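Local coordinates for protein tyrosine recombinase XerH (Helicobacter pylori, PDB 5JK0) that cuts and rejoins DNA as a site-specific tyrosine recombinase of the phage integrase family and takes part in chromosome segregation, at residues T75-F83 against N128-F137. Numbering follows the deposited sequence.
With nucleotides of chain G; nucleotides of chain H.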
ATOM      1  N   THR D  75      25.910  -1.381   9.325  1.00 32.65           N
ATOM      2  CA  THR D  75      24.779  -0.851   8.574  1.00 31.03           C
ATOM      3  C   THR D  75      24.964   0.633   8.255  1.00 29.17           C
ATOM      4  O   THR D  75      24.443   1.134   7.258  1.00 27.19           O
ATOM      5  CB  THR D  75      23.459  -1.052   9.350  1.00 32.12           C
ATOM      6  OG1 THR D  75      23.359  -2.416   9.778  1.00 33.55           O
ATOM      7  CG2 THR D  75      22.256  -0.712   8.481  1.00 31.64           C
ATOM      8  N   TYR D  76      25.724   1.327   9.096  1.00 29.01           N
ATOM      9  CA  TYR D  76      25.884   2.772   8.961  1.00 30.05           C
ATOM     10  C   TYR D  76      27.236   3.184   8.380  1.00 31.00           C
ATOM     11  O   TYR D  76      27.337   4.205   7.699  1.00 32.56           O
ATOM     12  CB  TYR D  76      25.688   3.448  10.319  1.00 30.76           C
ATOM     13  CG  TYR D  76      24.275   3.357  10.849  1.00 32.31           C
ATOM     14  CD1 TYR D  76      23.326   4.315  10.514  1.00 32.82           C
ATOM     15  CD2 TYR D  76      23.889   2.315  11.683  1.00 33.90           C
ATOM     16  CE1 TYR D  76      22.032   4.238  10.994  1.00 33.73           C
ATOM     17  CE2 TYR D  76      22.597   2.230  12.169  1.00 35.45           C
ATOM     18  CZ  TYR D  76      21.673   3.194  11.820  1.00 35.39           C
ATOM     19  OH  TYR D  76      20.385   3.115  12.299  1.00 38.33           O
ATOM     20  N   ALA D  77      28.267   2.389   8.649  1.00 30.62           N
ATOM     21  CA  ALA D  77      29.641   2.761   8.314  1.00 30.07           C
ATOM     22  C   ALA D  77      29.874   2.943   6.813  1.00 30.80           C
ATOM     23  O   ALA D  77      30.160   4.049   6.353  1.00 30.64           O
ATOM     24  CB  ALA D  77      30.609   1.724   8.866  1.00 30.34           C
ATOM     25  N   LEU D  78      29.755   1.855   6.060  1.00 30.28           N
ATOM     26  CA  LEU D  78      30.060   1.871   4.629  1.00 30.01           C
ATOM     27  C   LEU D  78      29.229   2.868   3.804  1.00 27.60           C
ATOM     28  O   LEU D  78      29.798   3.600   2.994  1.00 27.67           O
ATOM     29  CB  LEU D  78      29.909   0.461   4.042  1.00 31.27           C
ATOM     30  CG  LEU D  78      30.206   0.301   2.548  1.00 33.08           C
ATOM     31  CD1 LEU D  78      31.160  -0.858   2.308  1.00 34.81           C
ATOM     32  CD2 LEU D  78      28.920   0.102   1.762  1.00 32.89           C
ATOM     33  N   PRO D  79      27.891   2.908   3.992  1.00 26.79           N
ATOM     34  CA  PRO D  79      27.127   3.841   3.151  1.00 25.50           C
ATOM     35  C   PRO D  79      27.512   5.311   3.336  1.00 23.81           C
ATOM     36  O   PRO D  79      27.464   6.077   2.373  1.00 23.89           O
ATOM     37  CB  PRO D  79      25.680   3.611   3.600  1.00 27.10           C
ATOM     38  CG  PRO D  79      25.671   2.232   4.143  1.00 28.61           C
ATOM     39  CD  PRO D  79      26.997   2.076   4.819  1.00 28.07           C
ATOM     40  N   LEU D  80      27.895   5.697   4.550  1.00 22.98           N
ATOM     41  CA  LEU D  80      28.246   7.089   4.822  1.00 22.31           C
ATOM     42  C   LEU D  80      29.642   7.434   4.304  1.00 23.07           C
ATOM     43  O   LEU D  80      29.895   8.566   3.896  1.00 24.61           O
ATOM     44  CB  LEU D  80      28.144   7.384   6.319  1.00 23.34           C
ATOM     45  CG  LEU D  80      26.731   7.293   6.903  1.00 23.91           C
ATOM     46  CD1 LEU D  80      26.696   7.816   8.331  1.00 24.12           C
ATOM     47  CD2 LEU D  80      25.731   8.040   6.029  1.00 22.38           C
ATOM     48  N   LEU D  81      30.547   6.460   4.319  1.00 21.95           N
ATOM     49  CA  LEU D  81      31.877   6.660   3.756  1.00 24.97           C
ATOM     50  C   LEU D  81      31.791   6.769   2.236  1.00 26.30           C
ATOM     51  O   LEU D  81      32.588   7.464   1.606  1.00 25.26           O
ATOM     52  CB  LEU D  81      32.817   5.523   4.159  1.00 26.42           C
ATOM     53  CG  LEU D  81      33.101   5.385   5.655  1.00 28.38           C
ATOM     54  CD1 LEU D  81      34.122   4.289   5.910  1.00 30.38           C
ATOM     55  CD2 LEU D  81      33.574   6.707   6.238  1.00 30.20           C
ATOM     56  N   LYS D  82      30.816   6.076   1.655  1.00 27.38           N
ATOM     57  CA  LYS D  82      30.549   6.176   0.225  1.00 27.41           C
ATOM     58  C   LYS D  82      30.076   7.579  -0.134  1.00 26.20           C
ATOM     59  O   LYS D  82      30.453   8.125  -1.173  1.00 25.80           O
ATOM     60  CB  LYS D  82      29.502   5.148  -0.210  1.00 30.36           C
ATOM     61  CG  LYS D  82      29.966   3.702  -0.159  1.00 34.28           C
ATOM     62  CD  LYS D  82      31.056   3.427  -1.178  1.00 39.69           C
ATOM     63  CE  LYS D  82      31.412   1.949  -1.209  1.00 44.27           C
ATOM     64  NZ  LYS D  82      30.221   1.105  -1.514  1.00 47.39           N
ATOM     65  N   PHE D  83      29.249   8.158   0.731  1.00 24.46           N
ATOM     66  CA  PHE D  83      28.706   9.491   0.490  1.00 24.83           C
ATOM     67  C   PHE D  83      29.783  10.562   0.592  1.00 25.50           C
ATOM     68  O   PHE D  83      29.766  11.540  -0.157  1.00 25.36           O
ATOM     69  CB  PHE D  83      27.571   9.806   1.467  1.00 24.14           C
ATOM     70  CG  PHE D  83      27.052  11.210   1.343  1.00 25.28           C
ATOM     71  CD1 PHE D  83      26.343  11.600   0.219  1.00 26.61           C
ATOM     72  CD2 PHE D  83      27.285  12.142   2.341  1.00 25.17           C
ATOM     73  CE1 PHE D  83      25.872  12.893   0.093  1.00 28.07           C
ATOM     74  CE2 PHE D  83      26.813  13.437   2.223  1.00 26.37           C
ATOM     75  CZ  PHE D  83      26.107  13.812   1.097  1.00 27.75           C
ATOM     76  N   ASN D 128      18.677   0.315   3.363  1.00 28.22           N
ATOM     77  CA  ASN D 128      19.704   0.495   4.386  1.00 26.90           C
ATOM     78  C   ASN D 128      20.495   1.783   4.181  1.00 25.44           C
ATOM     79  O   ASN D 128      20.812   2.486   5.141  1.00 23.24           O
ATOM     80  CB  ASN D 128      20.659  -0.699   4.401  1.00 26.53           C
ATOM     81  CG  ASN D 128      19.988  -1.977   4.859  1.00 27.99           C
ATOM     82  OD1 ASN D 128      18.970  -1.946   5.552  1.00 28.42           O
ATOM     83  ND2 ASN D 128      20.559  -3.112   4.478  1.00 27.50           N
ATOM     84  N   TYR D 129      20.818   2.079   2.924  1.00 25.75           N
ATOM     85  CA  TYR D 129      21.510   3.314   2.574  1.00 25.65           C
ATOM     86  C   TYR D 129      20.676   4.530   2.960  1.00 25.84           C
ATOM     87  O   TYR D 129      21.193   5.501   3.511  1.00 25.39           O
ATOM     88  CB  TYR D 129      21.822   3.353   1.076  1.00 25.23           C
ATOM     89  CG  TYR D 129      23.098   2.648   0.680  1.00 26.21           C
ATOM     90  CD1 TYR D 129      23.340   1.335   1.061  1.00 26.95           C
ATOM     91  CD2 TYR D 129      24.055   3.292  -0.092  1.00 26.76           C
ATOM     92  CE1 TYR D 129      24.506   0.688   0.695  1.00 27.71           C
ATOM     93  CE2 TYR D 129      25.222   2.653  -0.464  1.00 28.37           C
ATOM     94  CZ  TYR D 129      25.441   1.350  -0.069  1.00 28.57           C
ATOM     95  OH  TYR D 129      26.602   0.712  -0.441  1.00 29.70           O
ATOM     96  N   ARG D 130      19.383   4.461   2.663  1.00 25.80           N
ATOM     97  CA  ARG D 130      18.454   5.540   2.977  1.00 26.32           C
ATOM     98  C   ARG D 130      18.373   5.784   4.482  1.00 26.57           C
ATOM     99  O   ARG D 130      18.461   6.922   4.939  1.00 26.81           O
ATOM    100  CB  ARG D 130      17.065   5.222   2.418  1.00 27.71           C
ATOM    101  CG  ARG D 130      15.996   6.233   2.789  1.00 28.79           C
ATOM    102  CD  ARG D 130      14.644   5.830   2.220  1.00 30.37           C
ATOM    103  NE  ARG D 130      13.577   6.718   2.668  1.00 31.98           N
ATOM    104  CZ  ARG D 130      12.896   6.555   3.798  1.00 34.07           C
ATOM    105  NH1 ARG D 130      13.173   5.534   4.597  1.00 33.50           N
ATOM    106  NH2 ARG D 130      11.940   7.411   4.129  1.00 35.57           N
ATOM    107  N   ILE D 131      18.207   4.705   5.242  1.00 26.66           N
ATOM    108  CA  ILE D 131      18.148   4.783   6.700  1.00 28.44           C
ATOM    109  C   ILE D 131      19.436   5.375   7.274  1.00 26.53           C
ATOM    110  O   ILE D 131      19.404   6.162   8.222  1.00 27.34           O
ATOM    111  CB  ILE D 131      17.896   3.392   7.322  1.00 31.24           C
ATOM    112  CG1 ILE D 131      16.502   2.885   6.944  1.00 35.11           C
ATOM    113  CG2 ILE D 131      18.042   3.433   8.836  1.00 31.65           C
ATOM    114  CD1 ILE D 131      16.217   1.479   7.421  1.00 37.62           C
ATOM    115  N   ALA D 132      20.568   5.003   6.681  1.00 25.48           N
ATOM    116  CA  ALA D 132      21.865   5.510   7.117  1.00 25.16           C
ATOM    117  C   ALA D 132      21.972   7.016   6.898  1.00 24.96           C
ATOM    118  O   ALA D 132      22.392   7.754   7.791  1.00 23.08           O
ATOM    119  CB  ALA D 132      22.987   4.787   6.389  1.00 25.62           C
ATOM    120  N   LEU D 133      21.586   7.462   5.705  1.00 25.07           N
ATOM    121  CA  LEU D 133      21.624   8.881   5.360  1.00 25.97           C
ATOM    122  C   LEU D 133      20.689   9.699   6.245  1.00 27.92           C
ATOM    123  O   LEU D 133      21.040  10.795   6.685  1.00 28.57           O
ATOM    124  CB  LEU D 133      21.259   9.087   3.887  1.00 24.52           C
ATOM    125  CG  LEU D 133      22.277   8.619   2.843  1.00 24.78           C
ATOM    126  CD1 LEU D 133      21.683   8.701   1.445  1.00 26.44           C
ATOM    127  CD2 LEU D 133      23.556   9.440   2.928  1.00 23.30           C
ATOM    128  N   LEU D 134      19.500   9.162   6.499  1.00 27.96           N
ATOM    129  CA  LEU D 134      18.521   9.835   7.346  1.00 29.88           C
ATOM    130  C   LEU D 134      19.044  10.002   8.767  1.00 29.61           C
ATOM    131  O   LEU D 134      18.829  11.035   9.397  1.00 29.63           O
ATOM    132  CB  LEU D 134      17.199   9.061   7.365  1.00 32.55           C
ATOM    133  CG  LEU D 134      16.364   9.086   6.083  1.00 34.44           C
ATOM    134  CD1 LEU D 134      15.105   8.250   6.248  1.00 35.50           C
ATOM    135  CD2 LEU D 134      16.015  10.516   5.695  1.00 34.77           C
ATOM    136  N   GLY D 135      19.734   8.980   9.264  1.00 28.23           N
ATOM    137  CA  GLY D 135      20.276   9.007  10.610  1.00 27.57           C
ATOM    138  C   GLY D 135      21.368  10.045  10.793  1.00 27.24           C
ATOM    139  O   GLY D 135      21.439  10.705  11.829  1.00 28.77           O
ATOM    140  N   LEU D 136      22.220  10.191   9.782  1.00 24.66           N
ATOM    141  CA  LEU D 136      23.338  11.126   9.853  1.00 23.95           C
ATOM    142  C   LEU D 136      22.868  12.572   9.971  1.00 24.16           C
ATOM    143  O   LEU D 136      23.313  13.306  10.851  1.00 25.77           O
ATOM    144  CB  LEU D 136      24.241  10.977   8.627  1.00 22.05           C
ATOM    145  CG  LEU D 136      25.395  11.979   8.528  1.00 22.59           C
ATOM    146  CD1 LEU D 136      26.341  11.839   9.715  1.00 23.31           C
ATOM    147  CD2 LEU D 136      26.150  11.817   7.215  1.00 21.29           C
ATOM    148  N   PHE D 137      21.966  12.976   9.084  1.00 23.22           N
ATOM    149  CA  PHE D 137      21.527  14.367   9.030  1.00 24.27           C
ATOM    150  C   PHE D 137      20.473  14.685  10.088  1.00 26.72           C
ATOM    151  O   PHE D 137      20.256  15.850  10.424  1.00 28.89           O
ATOM    152  CB  PHE D 137      21.005  14.701   7.631  1.00 22.80           C
ATOM    153  CG  PHE D 137      22.080  14.717   6.581  1.00 23.17           C
ATOM    154  CD1 PHE D 137      22.876  15.837   6.403  1.00 23.47           C
ATOM    155  CD2 PHE D 137      22.308  13.606   5.786  1.00 21.79           C
ATOM    156  CE1 PHE D 137      23.874  15.853   5.447  1.00 23.91           C
ATOM    157  CE2 PHE D 137      23.305  13.616   4.827  1.00 22.94           C
ATOM    158  CZ  PHE D 137      24.089  14.741   4.659  1.00 23.82           C
TER
ATOM    159  P    DT G  19      18.521   2.870  15.354  1.00 48.36           P
ATOM    160  OP1  DT G  19      17.898   3.993  16.087  1.00 48.95           O
ATOM    161  OP2  DT G  19      19.821   3.063  14.671  1.00 50.21           O
ATOM    162  O5'  DT G  19      18.683   1.623  16.342  1.00 51.67           O
ATOM    163  C5'  DT G  19      17.559   1.169  17.097  1.00 48.66           C
ATOM    164  C4'  DT G  19      17.461  -0.351  17.082  1.00 47.08           C
ATOM    165  O4'  DT G  19      16.949  -0.796  15.799  1.00 46.07           O
ATOM    166  C3'  DT G  19      18.782  -1.098  17.302  1.00 48.58           C
ATOM    167  O3'  DT G  19      18.611  -2.100  18.294  1.00 48.55           O
ATOM    168  C2'  DT G  19      19.082  -1.708  15.932  1.00 48.58           C
ATOM    169  C1'  DT G  19      17.684  -1.917  15.378  1.00 46.97           C
ATOM    170  N1   DT G  19      17.632  -1.988  13.892  1.00 47.85           N
ATOM    171  C2   DT G  19      17.104  -3.106  13.288  1.00 48.48           C
ATOM    172  O2   DT G  19      16.669  -4.059  13.911  1.00 47.88           O
ATOM    173  N3   DT G  19      17.101  -3.071  11.919  1.00 48.54           N
ATOM    174  C4   DT G  19      17.564  -2.050  11.109  1.00 48.74           C
ATOM    175  O4   DT G  19      17.518  -2.112   9.885  1.00 49.75           O
ATOM    176  C5   DT G  19      18.105  -0.906  11.805  1.00 48.57           C
ATOM    177  C7   DT G  19      18.638   0.263  11.032  1.00 50.71           C
ATOM    178  C6   DT G  19      18.112  -0.930  13.147  1.00 48.05           C
ATOM    179  P    DT G  20      19.891  -2.822  18.945  1.00 47.75           P
ATOM    180  OP1  DT G  20      19.557  -3.117  20.356  1.00 52.71           O
ATOM    181  OP2  DT G  20      21.085  -2.010  18.623  1.00 51.64           O
ATOM    182  O5'  DT G  20      20.004  -4.201  18.142  1.00 47.41           O
ATOM    183  C5'  DT G  20      18.958  -5.160  18.233  1.00 47.23           C
ATOM    184  C4'  DT G  20      19.147  -6.271  17.214  1.00 45.59           C
ATOM    185  O4'  DT G  20      18.999  -5.738  15.879  1.00 43.76           O
ATOM    186  C3'  DT G  20      20.516  -6.964  17.247  1.00 46.19           C
ATOM    187  O3'  DT G  20      20.356  -8.335  17.608  1.00 46.69           O
ATOM    188  C2'  DT G  20      21.062  -6.808  15.816  1.00 43.42           C
ATOM    189  C1'  DT G  20      19.812  -6.481  15.014  1.00 42.50           C
ATOM    190  N1   DT G  20      20.080  -5.665  13.793  1.00 41.60           N
ATOM    191  C2   DT G  20      19.781  -6.189  12.558  1.00 40.98           C
ATOM    192  O2   DT G  20      19.302  -7.298  12.400  1.00 40.20           O
ATOM    193  N3   DT G  20      20.062  -5.362  11.502  1.00 41.25           N
ATOM    194  C4   DT G  20      20.604  -4.091  11.559  1.00 41.62           C
ATOM    195  O4   DT G  20      20.822  -3.424  10.552  1.00 42.98           O
ATOM    196  C5   DT G  20      20.895  -3.601  12.886  1.00 42.14           C
ATOM    197  C7   DT G  20      21.486  -2.235  13.074  1.00 43.10           C
ATOM    198  C6   DT G  20      20.622  -4.403  13.928  1.00 42.31           C
TER
ATOM    199  P    DA H  11      17.519 -10.085  -0.295  1.00 45.68           P
ATOM    200  OP1  DA H  11      16.918 -11.419  -0.077  1.00 47.18           O
ATOM    201  OP2  DA H  11      17.419  -9.439  -1.621  1.00 46.22           O
ATOM    202  O5'  DA H  11      16.931  -9.056   0.783  1.00 46.22           O
ATOM    203  C5'  DA H  11      16.022  -9.504   1.782  1.00 47.01           C
ATOM    204  C4'  DA H  11      16.755 -10.171   2.934  1.00 46.50           C
ATOM    205  O4'  DA H  11      17.764  -9.267   3.458  1.00 44.55           O
ATOM    206  C3'  DA H  11      15.865 -10.559   4.116  1.00 48.50           C
ATOM    207  O3'  DA H  11      16.137 -11.893   4.520  1.00 50.53           O
ATOM    208  C2'  DA H  11      16.236  -9.553   5.205  1.00 46.78           C
ATOM    209  C1'  DA H  11      17.681  -9.229   4.863  1.00 43.93           C
ATOM    210  N9   DA H  11      18.096  -7.902   5.315  1.00 41.46           N
ATOM    211  C8   DA H  11      18.246  -6.781   4.547  1.00 39.75           C
ATOM    212  N7   DA H  11      18.625  -5.724   5.224  1.00 38.51           N
ATOM    213  C5   DA H  11      18.726  -6.180   6.528  1.00 38.35           C
ATOM    214  C6   DA H  11      19.086  -5.543   7.733  1.00 38.22           C
ATOM    215  N6   DA H  11      19.423  -4.251   7.811  1.00 35.85           N
ATOM    216  N1   DA H  11      19.086  -6.288   8.858  1.00 40.88           N
ATOM    217  C2   DA H  11      18.749  -7.580   8.775  1.00 41.30           C
ATOM    218  N3   DA H  11      18.392  -8.288   7.703  1.00 41.20           N
ATOM    219  C4   DA H  11      18.402  -7.521   6.601  1.00 40.11           C
TER
HETATM  220  O   HOH W   1      27.875   1.516  -3.451  1.00 40.68           O
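Pro79 sets its CB-CG edge over one face of the Tyr129 ring: its CB stands 3.9 Å from the ring centroid and 7° off the normal, a CH-pi contact over the face. With CG roughly anti to its carbonyl carbon, Tyr129 carries the ring across the proline, while Leu78 CD2 meets the phenol end obliquely. That hydroxyl is tied only loosely to Lys82, through a water 3.1 Å from Lys82 NZ and weakly bound to Tyr129 OH.

Apolar packing fills the crossing itself, where the two helix axes pass 8.9 Å apart at -80°. Ala132 is a knob in the hole formed by Thr75, Tyr76, Pro79 and Leu80, with its CB 4.1 Å from Pro79 CB. Leu80 and Leu136 lie alongside each other and run opposite ways, CD2 to CD2 at 4.0 Å, and Leu80 CD2 also touches Leu133 CD2. Farther along, Phe83 CE2 approaches the edge of the Phe137 ring at 3.9 Å from CZ; Phe23 of helix 12-30 packs on both Leu80 and Leu136.

No hydrogen bond joins 75-83 to 128-137, yet Thr75 and Asn128, one from each helix, read the two bases of the same A-T pair. Thr75 OG1 donates to O4 of DT20 of chain G (2.8 Å). Asn128 OD1 accepts from N6 of DA11 of chain H at 3.3 Å and 160°, and its ND2 gives an equally long, weak bond to N7 of DA11, a paired amide-adenine recognition in the major groove. The arrangement is that of the helical core-binding domain of tyrosine recombinases, in which crossed helices present side chains to the recombination site.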